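Putative isomerase (Streptomyces coelicolor A3, PDB 2OQH) is a putative isomerase of the mandelate racemase/muconate lactonizing enzyme family that may dehydrate D-glucarate to 5-dehydro-4-deoxy-D-glucarate. Local coordinates at residues 91-105 with 268-280. Sequence-based numbering, arbitrary orientation.
Sequences YLGYAAIAAVDVACW and HGDVYKWGGIAAT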
ATOM      1  N   TYR A  91      -3.587  -3.175 -13.768  1.00 15.62           N
ATOM      2  CA  TYR A  91      -3.677  -2.760 -12.374  1.00 15.36           C
ATOM      3  C   TYR A  91      -5.129  -2.719 -11.866  1.00 16.05           C
ATOM      4  O   TYR A  91      -5.432  -3.265 -10.802  1.00 16.86           O
ATOM      5  CB  TYR A  91      -3.031  -1.380 -12.240  1.00 16.54           C
ATOM      6  CG  TYR A  91      -2.666  -0.915 -10.847  1.00 17.69           C
ATOM      7  CD1 TYR A  91      -3.083  -1.598  -9.705  1.00 18.37           C
ATOM      8  CD2 TYR A  91      -1.899   0.231 -10.678  1.00 19.04           C
ATOM      9  CE1 TYR A  91      -2.731  -1.144  -8.420  1.00 19.15           C
ATOM     10  CE2 TYR A  91      -1.544   0.696  -9.406  1.00 20.39           C
ATOM     11  CZ  TYR A  91      -1.957   0.008  -8.282  1.00 20.21           C
ATOM     12  OH  TYR A  91      -1.574   0.467  -7.032  1.00 22.28           O
ATOM     13  N   LEU A  92      -6.023  -2.079 -12.614  1.00 15.48           N
ATOM     14  CA  LEU A  92      -7.409  -1.986 -12.172  1.00 14.98           C
ATOM     15  C   LEU A  92      -8.035  -3.366 -12.029  1.00 15.22           C
ATOM     16  O   LEU A  92      -8.931  -3.559 -11.212  1.00 14.55           O
ATOM     17  CB  LEU A  92      -8.248  -1.124 -13.131  1.00 17.14           C
ATOM     18  CG  LEU A  92      -7.774   0.309 -13.393  1.00 18.37           C
ATOM     19  CD1 LEU A  92      -8.916   1.115 -14.012  1.00 19.34           C
ATOM     20  CD2 LEU A  92      -7.318   0.962 -12.090  1.00 18.54           C
ATOM     21  N   GLY A  93      -7.565  -4.324 -12.828  1.00 14.97           N
ATOM     22  CA  GLY A  93      -8.086  -5.677 -12.732  1.00 15.29           C
ATOM     23  C   GLY A  93      -7.722  -6.293 -11.389  1.00 16.33           C
ATOM     24  O   GLY A  93      -8.573  -6.852 -10.694  1.00 17.46           O
ATOM     25  N   TYR A  94      -6.447  -6.199 -11.020  1.00 14.87           N
ATOM     26  CA  TYR A  94      -5.998  -6.735  -9.739  1.00 14.45           C
ATOM     27  C   TYR A  94      -6.735  -6.039  -8.596  1.00 14.68           C
ATOM     28  O   TYR A  94      -7.137  -6.682  -7.631  1.00 13.80           O
ATOM     29  CB  TYR A  94      -4.490  -6.528  -9.561  1.00 14.62           C
ATOM     30  CG  TYR A  94      -3.628  -7.480 -10.361  1.00 15.79           C
ATOM     31  CD1 TYR A  94      -3.598  -8.845 -10.070  1.00 15.89           C
ATOM     32  CD2 TYR A  94      -2.832  -7.016 -11.397  1.00 15.48           C
ATOM     33  CE1 TYR A  94      -2.784  -9.725 -10.794  1.00 16.29           C
ATOM     34  CE2 TYR A  94      -2.015  -7.885 -12.132  1.00 17.79           C
ATOM     35  CZ  TYR A  94      -1.995  -9.237 -11.828  1.00 18.60           C
ATOM     36  OH  TYR A  94      -1.199 -10.086 -12.570  1.00 20.27           O
ATOM     37  N   ALA A  95      -6.899  -4.723  -8.715  1.00 14.37           N
ATOM     38  CA  ALA A  95      -7.577  -3.930  -7.690  1.00 14.66           C
ATOM     39  C   ALA A  95      -9.048  -4.312  -7.527  1.00 15.53           C
ATOM     40  O   ALA A  95      -9.570  -4.306  -6.413  1.00 16.44           O
ATOM     41  CB  ALA A  95      -7.458  -2.447  -8.019  1.00 14.97           C
ATOM     42  N   ALA A  96      -9.719  -4.627  -8.632  1.00 14.74           N
ATOM     43  CA  ALA A  96     -11.128  -5.021  -8.571  1.00 15.78           C
ATOM     44  C   ALA A  96     -11.206  -6.358  -7.845  1.00 17.39           C
ATOM     45  O   ALA A  96     -12.005  -6.541  -6.921  1.00 17.89           O
ATOM     46  CB  ALA A  96     -11.703  -5.146  -9.970  1.00 13.30           C
ATOM     47  N   ILE A  97     -10.354  -7.286  -8.270  1.00 16.74           N
ATOM     48  CA  ILE A  97     -10.286  -8.609  -7.662  1.00 15.54           C
ATOM     49  C   ILE A  97      -9.967  -8.500  -6.170  1.00 14.90           C
ATOM     50  O   ILE A  97     -10.595  -9.164  -5.346  1.00 15.95           O
ATOM     51  CB  ILE A  97      -9.213  -9.475  -8.373  1.00 14.70           C
ATOM     52  CG1 ILE A  97      -9.699  -9.822  -9.784  1.00 14.45           C
ATOM     53  CG2 ILE A  97      -8.896 -10.717  -7.544  1.00 14.35           C
ATOM     54  CD1 ILE A  97      -8.699 -10.568 -10.640  1.00 15.77           C
ATOM     55  N   ALA A  98      -9.003  -7.654  -5.822  1.00 13.80           N
ATOM     56  CA  ALA A  98      -8.615  -7.477  -4.423  1.00 14.72           C
ATOM     57  C   ALA A  98      -9.784  -7.060  -3.520  1.00 14.59           C
ATOM     58  O   ALA A  98      -9.915  -7.547  -2.399  1.00 15.64           O
ATOM     59  CB  ALA A  98      -7.478  -6.451  -4.320  1.00 14.47           C
ATOM     60  N   ALA A  99     -10.623  -6.151  -4.008  1.00 16.25           N
ATOM     61  CA  ALA A  99     -11.784  -5.676  -3.249  1.00 16.90           C
ATOM     62  C   ALA A  99     -12.678  -6.855  -2.863  1.00 16.73           C
ATOM     63  O   ALA A  99     -13.114  -6.968  -1.718  1.00 17.25           O
ATOM     64  CB  ALA A  99     -12.576  -4.674  -4.081  1.00 17.46           C
ATOM     65  N   VAL A 100     -12.948  -7.727  -3.832  1.00 16.09           N
ATOM     66  CA  VAL A 100     -13.772  -8.907  -3.600  1.00 16.57           C
ATOM     67  C   VAL A 100     -13.041  -9.875  -2.678  1.00 17.30           C
ATOM     68  O   VAL A 100     -13.654 -10.509  -1.818  1.00 16.87           O
ATOM     69  CB  VAL A 100     -14.098  -9.623  -4.933  1.00 16.98           C
ATOM     70  CG1 VAL A 100     -14.919 -10.882  -4.678  1.00 15.56           C
ATOM     71  CG2 VAL A 100     -14.852  -8.668  -5.854  1.00 17.51           C
ATOM     72  N   ASP A 101     -11.728  -9.984  -2.868  1.00 15.35           N
ATOM     73  CA  ASP A 101     -10.906 -10.870  -2.062  1.00 14.86           C
ATOM     74  C   ASP A 101     -11.013 -10.476  -0.596  1.00 14.94           C
ATOM     75  O   ASP A 101     -11.250 -11.322   0.267  1.00 14.65           O
ATOM     76  CB  ASP A 101      -9.440 -10.784  -2.502  1.00 14.57           C
ATOM     77  CG  ASP A 101      -8.543 -11.749  -1.745  1.00 14.82           C
ATOM     78  OD1 ASP A 101      -8.416 -12.914  -2.171  1.00 14.88           O
ATOM     79  OD2 ASP A 101      -7.972 -11.345  -0.714  1.00 16.70           O
ATOM     80  N   VAL A 102     -10.832  -9.187  -0.325  1.00 14.79           N
ATOM     81  CA  VAL A 102     -10.905  -8.666   1.033  1.00 15.41           C
ATOM     82  C   VAL A 102     -12.292  -8.870   1.646  1.00 15.45           C
ATOM     83  O   VAL A 102     -12.414  -9.283   2.794  1.00 15.57           O
ATOM     84  CB  VAL A 102     -10.551  -7.164   1.059  1.00 16.70           C
ATOM     85  CG1 VAL A 102     -10.715  -6.605   2.470  1.00 16.65           C
ATOM     86  CG2 VAL A 102      -9.121  -6.970   0.577  1.00 18.49           C
ATOM     87  N   ALA A 103     -13.333  -8.591   0.876  1.00 15.33           N
ATOM     88  CA  ALA A 103     -14.696  -8.764   1.373  1.00 17.09           C
ATOM     89  C   ALA A 103     -14.932 -10.208   1.794  1.00 17.25           C
ATOM     90  O   ALA A 103     -15.579 -10.461   2.802  1.00 17.20           O
ATOM     91  CB  ALA A 103     -15.709  -8.350   0.306  1.00 16.18           C
ATOM     92  N   CYS A 104     -14.399 -11.156   1.028  1.00 17.24           N
ATOM     93  CA  CYS A 104     -14.566 -12.568   1.370  1.00 18.01           C
ATOM     94  C   CYS A 104     -13.823 -12.927   2.663  1.00 17.83           C
ATOM     95  O   CYS A 104     -14.324 -13.702   3.478  1.00 18.27           O
ATOM     96  CB  CYS A 104     -14.084 -13.456   0.216  1.00 19.58           C
ATOM     97  SG  CYS A 104     -15.164 -13.451  -1.222  1.00 19.79           S
ATOM     98  N   TRP A 105     -12.627 -12.373   2.848  1.00 15.48           N
ATOM     99  CA  TRP A 105     -11.864 -12.636   4.062  1.00 15.32           C
ATOM    100  C   TRP A 105     -12.618 -12.075   5.265  1.00 15.86           C
ATOM    101  O   TRP A 105     -12.677 -12.692   6.323  1.00 15.07           O
ATOM    102  CB  TRP A 105     -10.478 -11.988   3.984  1.00 16.50           C
ATOM    103  CG  TRP A 105      -9.447 -12.844   3.299  1.00 16.64           C
ATOM    104  CD1 TRP A 105      -9.037 -12.759   1.999  1.00 17.52           C
ATOM    105  CD2 TRP A 105      -8.702 -13.914   3.887  1.00 17.42           C
ATOM    106  NE1 TRP A 105      -8.076 -13.711   1.744  1.00 16.02           N
ATOM    107  CE2 TRP A 105      -7.852 -14.434   2.885  1.00 17.90           C
ATOM    108  CE3 TRP A 105      -8.669 -14.490   5.168  1.00 18.55           C
ATOM    109  CZ2 TRP A 105      -6.979 -15.503   3.124  1.00 16.96           C
ATOM    110  CZ3 TRP A 105      -7.802 -15.556   5.406  1.00 19.12           C
ATOM    111  CH2 TRP A 105      -6.969 -16.048   4.387  1.00 19.51           C
ATOM    112  N   HIS A 268       7.897  -4.036  -2.445  1.00 15.72           N
ATOM    113  CA  HIS A 268       6.719  -3.481  -1.784  1.00 17.11           C
ATOM    114  C   HIS A 268       5.497  -4.352  -2.053  1.00 17.13           C
ATOM    115  O   HIS A 268       5.139  -4.582  -3.202  1.00 20.34           O
ATOM    116  CB  HIS A 268       6.411  -2.072  -2.311  1.00 18.52           C
ATOM    117  CG  HIS A 268       6.944  -0.963  -1.459  1.00 21.07           C
ATOM    118  ND1 HIS A 268       6.591  -0.802  -0.137  1.00 24.34           N
ATOM    119  CD2 HIS A 268       7.780   0.057  -1.751  1.00 22.62           C
ATOM    120  CE1 HIS A 268       7.187   0.272   0.350  1.00 24.22           C
ATOM    121  NE2 HIS A 268       7.917   0.811  -0.611  1.00 23.87           N
ATOM    122  N   GLY A 269       4.862  -4.846  -0.999  1.00 17.27           N
ATOM    123  CA  GLY A 269       3.657  -5.629  -1.186  1.00 16.32           C
ATOM    124  C   GLY A 269       2.516  -4.629  -1.259  1.00 14.90           C
ATOM    125  O   GLY A 269       2.725  -3.448  -0.992  1.00 14.16           O
ATOM    126  N   ASP A 270       1.326  -5.088  -1.628  1.00 13.41           N
ATOM    127  CA  ASP A 270       0.145  -4.237  -1.725  1.00 14.44           C
ATOM    128  C   ASP A 270      -0.995  -5.119  -2.207  1.00 13.15           C
ATOM    129  O   ASP A 270      -1.039  -5.536  -3.367  1.00 13.40           O
ATOM    130  CB  ASP A 270       0.373  -3.086  -2.716  1.00 13.57           C
ATOM    131  CG  ASP A 270      -0.853  -2.195  -2.873  1.00 17.89           C
ATOM    132  OD1 ASP A 270      -1.909  -2.502  -2.278  1.00 18.86           O
ATOM    133  OD2 ASP A 270      -0.760  -1.180  -3.596  1.00 18.07           O
ATOM    134  N   VAL A 271      -1.912  -5.405  -1.294  1.00 13.88           N
ATOM    135  CA  VAL A 271      -3.050  -6.256  -1.590  1.00 15.20           C
ATOM    136  C   VAL A 271      -3.825  -5.819  -2.820  1.00 15.53           C
ATOM    137  O   VAL A 271      -4.240  -6.640  -3.634  1.00 14.91           O
ATOM    138  CB  VAL A 271      -4.011  -6.306  -0.386  1.00 14.71           C
ATOM    139  CG1 VAL A 271      -5.321  -6.981  -0.781  1.00 16.83           C
ATOM    140  CG2 VAL A 271      -3.353  -7.050   0.752  1.00 13.51           C
ATOM    141  N   TYR A 272      -4.001  -4.514  -2.953  1.00 16.02           N
ATOM    142  CA  TYR A 272      -4.763  -3.958  -4.047  1.00 16.60           C
ATOM    143  C   TYR A 272      -4.028  -3.987  -5.368  1.00 18.04           C
ATOM    144  O   TYR A 272      -4.651  -3.923  -6.428  1.00 19.85           O
ATOM    145  CB  TYR A 272      -5.204  -2.551  -3.646  1.00 17.78           C
ATOM    146  CG  TYR A 272      -5.845  -2.634  -2.285  1.00 17.94           C
ATOM    147  CD1 TYR A 272      -7.058  -3.299  -2.119  1.00 16.30           C
ATOM    148  CD2 TYR A 272      -5.156  -2.234  -1.143  1.00 18.30           C
ATOM    149  CE1 TYR A 272      -7.562  -3.583  -0.854  1.00 17.95           C
ATOM    150  CE2 TYR A 272      -5.652  -2.517   0.139  1.00 18.76           C
ATOM    151  CZ  TYR A 272      -6.855  -3.197   0.272  1.00 18.14           C
ATOM    152  OH  TYR A 272      -7.334  -3.534   1.525  1.00 21.30           O
ATOM    153  N   LYS A 273      -2.709  -4.114  -5.309  1.00 16.76           N
ATOM    154  CA  LYS A 273      -1.906  -4.179  -6.520  1.00 16.48           C
ATOM    155  C   LYS A 273      -1.708  -5.641  -6.955  1.00 14.96           C
ATOM    156  O   LYS A 273      -1.662  -5.942  -8.147  1.00 15.83           O
ATOM    157  CB  LYS A 273      -0.554  -3.494  -6.271  1.00 17.98           C
ATOM    158  CG  LYS A 273       0.375  -3.431  -7.476  1.00 20.02           C
ATOM    159  CD  LYS A 273       1.676  -2.678  -7.144  1.00 19.16           C
ATOM    160  CE  LYS A 273       1.487  -1.168  -7.119  1.00 20.11           C
ATOM    161  NZ  LYS A 273       1.986  -0.530  -8.369  1.00 19.50           N
ATOM    162  N   TRP A 274      -1.618  -6.540  -5.977  1.00 14.87           N
ATOM    163  CA  TRP A 274      -1.408  -7.963  -6.228  1.00 13.63           C
ATOM    164  C   TRP A 274      -2.673  -8.831  -6.278  1.00 14.86           C
ATOM    165  O   TRP A 274      -2.599 -10.045  -6.470  1.00 13.49           O
ATOM    166  CB  TRP A 274      -0.421  -8.512  -5.194  1.00 13.47           C
ATOM    167  CG  TRP A 274       0.966  -7.959  -5.399  1.00 14.01           C
ATOM    168  CD1 TRP A 274       1.364  -6.663  -5.233  1.00 14.97           C
ATOM    169  CD2 TRP A 274       2.109  -8.667  -5.895  1.00 13.96           C
ATOM    170  NE1 TRP A 274       2.682  -6.517  -5.602  1.00 13.90           N
ATOM    171  CE2 TRP A 274       3.165  -7.732  -6.010  1.00 13.71           C
ATOM    172  CE3 TRP A 274       2.347 -10.002  -6.256  1.00 13.37           C
ATOM    173  CZ2 TRP A 274       4.442  -8.092  -6.476  1.00 13.59           C
ATOM    174  CZ3 TRP A 274       3.619 -10.359  -6.721  1.00 14.07           C
ATOM    175  CH2 TRP A 274       4.645  -9.406  -6.824  1.00 12.78           C
ATOM    176  N   GLY A 275      -3.830  -8.209  -6.080  1.00 12.82           N
ATOM    177  CA  GLY A 275      -5.078  -8.942  -6.171  1.00 14.30           C
ATOM    178  C   GLY A 275      -5.655  -9.630  -4.948  1.00 15.74           C
ATOM    179  O   GLY A 275      -6.738 -10.212  -5.039  1.00 17.78           O
ATOM    180  N   GLY A 276      -4.972  -9.583  -3.811  1.00 14.06           N
ATOM    181  CA  GLY A 276      -5.528 -10.240  -2.642  1.00 12.80           C
ATOM    182  C   GLY A 276      -4.594 -10.436  -1.467  1.00 12.93           C
ATOM    183  O   GLY A 276      -3.396 -10.143  -1.533  1.00 12.44           O
ATOM    184  N   ILE A 277      -5.163 -10.949  -0.381  1.00 11.73           N
ATOM    185  CA  ILE A 277      -4.429 -11.196   0.845  1.00 11.64           C
ATOM    186  C   ILE A 277      -3.490 -12.394   0.759  1.00 13.11           C
ATOM    187  O   ILE A 277      -2.334 -12.309   1.174  1.00 13.20           O
ATOM    188  CB  ILE A 277      -5.404 -11.376   2.020  1.00 12.51           C
ATOM    189  CG1 ILE A 277      -6.062 -10.023   2.326  1.00 12.58           C
ATOM    190  CG2 ILE A 277      -4.683 -11.955   3.233  1.00 11.35           C
ATOM    191  CD1 ILE A 277      -7.029 -10.043   3.470  1.00 14.11           C
ATOM    192  N   ALA A 278      -3.984 -13.505   0.223  1.00 11.83           N
ATOM    193  CA  ALA A 278      -3.156 -14.696   0.093  1.00 12.20           C
ATOM    194  C   ALA A 278      -1.949 -14.411  -0.801  1.00 11.80           C
ATOM    195  O   ALA A 278      -0.843 -14.860  -0.509  1.00 12.75           O
ATOM    196  CB  ALA A 278      -3.973 -15.854  -0.474  1.00 11.62           C
ATOM    197  N   ALA A 279      -2.159 -13.665  -1.885  1.00 11.95           N
ATOM    198  CA  ALA A 279      -1.059 -13.341  -2.792  1.00 10.67           C
ATOM    199  C   ALA A 279       0.023 -12.551  -2.066  1.00 11.95           C
ATOM    200  O   ALA A 279       1.207 -12.732  -2.320  1.00 11.60           O
ATOM    201  CB  ALA A 279      -1.568 -12.549  -3.979  1.00 11.38           C
ATOM    202  N   THR A 280      -0.395 -11.672  -1.159  1.00 10.63           N
ATOM    203  CA  THR A 280       0.539 -10.851  -0.404  1.00  9.38           C
ATOM    204  C   THR A 280       1.287 -11.697   0.627  1.00 10.83           C
ATOM    205  O   THR A 280       2.478 -11.493   0.845  1.00 10.99           O
ATOM    206  CB  THR A 280      -0.195  -9.677   0.272  1.00  9.85           C
ATOM    207  OG1 THR A 280      -0.845  -8.891  -0.736  1.00 12.76           O
ATOM    208  CG2 THR A 280       0.779  -8.797   1.036  1.00  9.14           C
TER
HETATM  209  O   HOH W   1      -2.633   0.303  -4.481  1.00 26.77           O
HETATM  210  O   HOH W   2      -6.636 -14.323  -0.803  1.00 15.34           O
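Asp101 OD1 is gripped by His79 and by a water 2.7 Å away that donates to it and accepts from Trp105 NE1 and, across the contact, from Ala278 N. The other oxygen, Asp101 OD2, accepts a nearly straight hydrogen bond from Ile277 N (2.9 Å, 169° at the hydrogen), met from above the carboxylate plane. Both links tie helix 85-112 of the enolase-type N-terminal domain to the TIM-barrel domain at the start of helix 277-289, which follows strand 266-269 after the short helix 271-274. With CG anti to the backbone N (chi1 -177°), the carboxylate extends over Gly276. An asparagine in its place would probably leave either the Ile277 N-H or the water and His79 without an acceptor, since its amide nitrogen cannot take their hydrogens. Toward its N-terminal side, the helix rests on the short helix 271-274 and Gly275. Gly275 CA points a C-H at Tyr94 O (3.4 Å). Ala98 CB packs 3.9 Å from Tyr272 CD1. At the far end, a water bridges Tyr91 OH and Asp270 OD2, while the bent Lys273 chain brings CE within 3.5 Å of Tyr91 OH and NZ bonds to Asn246 O. Beside Asp101, Ile277 CD1 lies over the face of the Trp105 five-membered ring, 3.9 Å from its centroid.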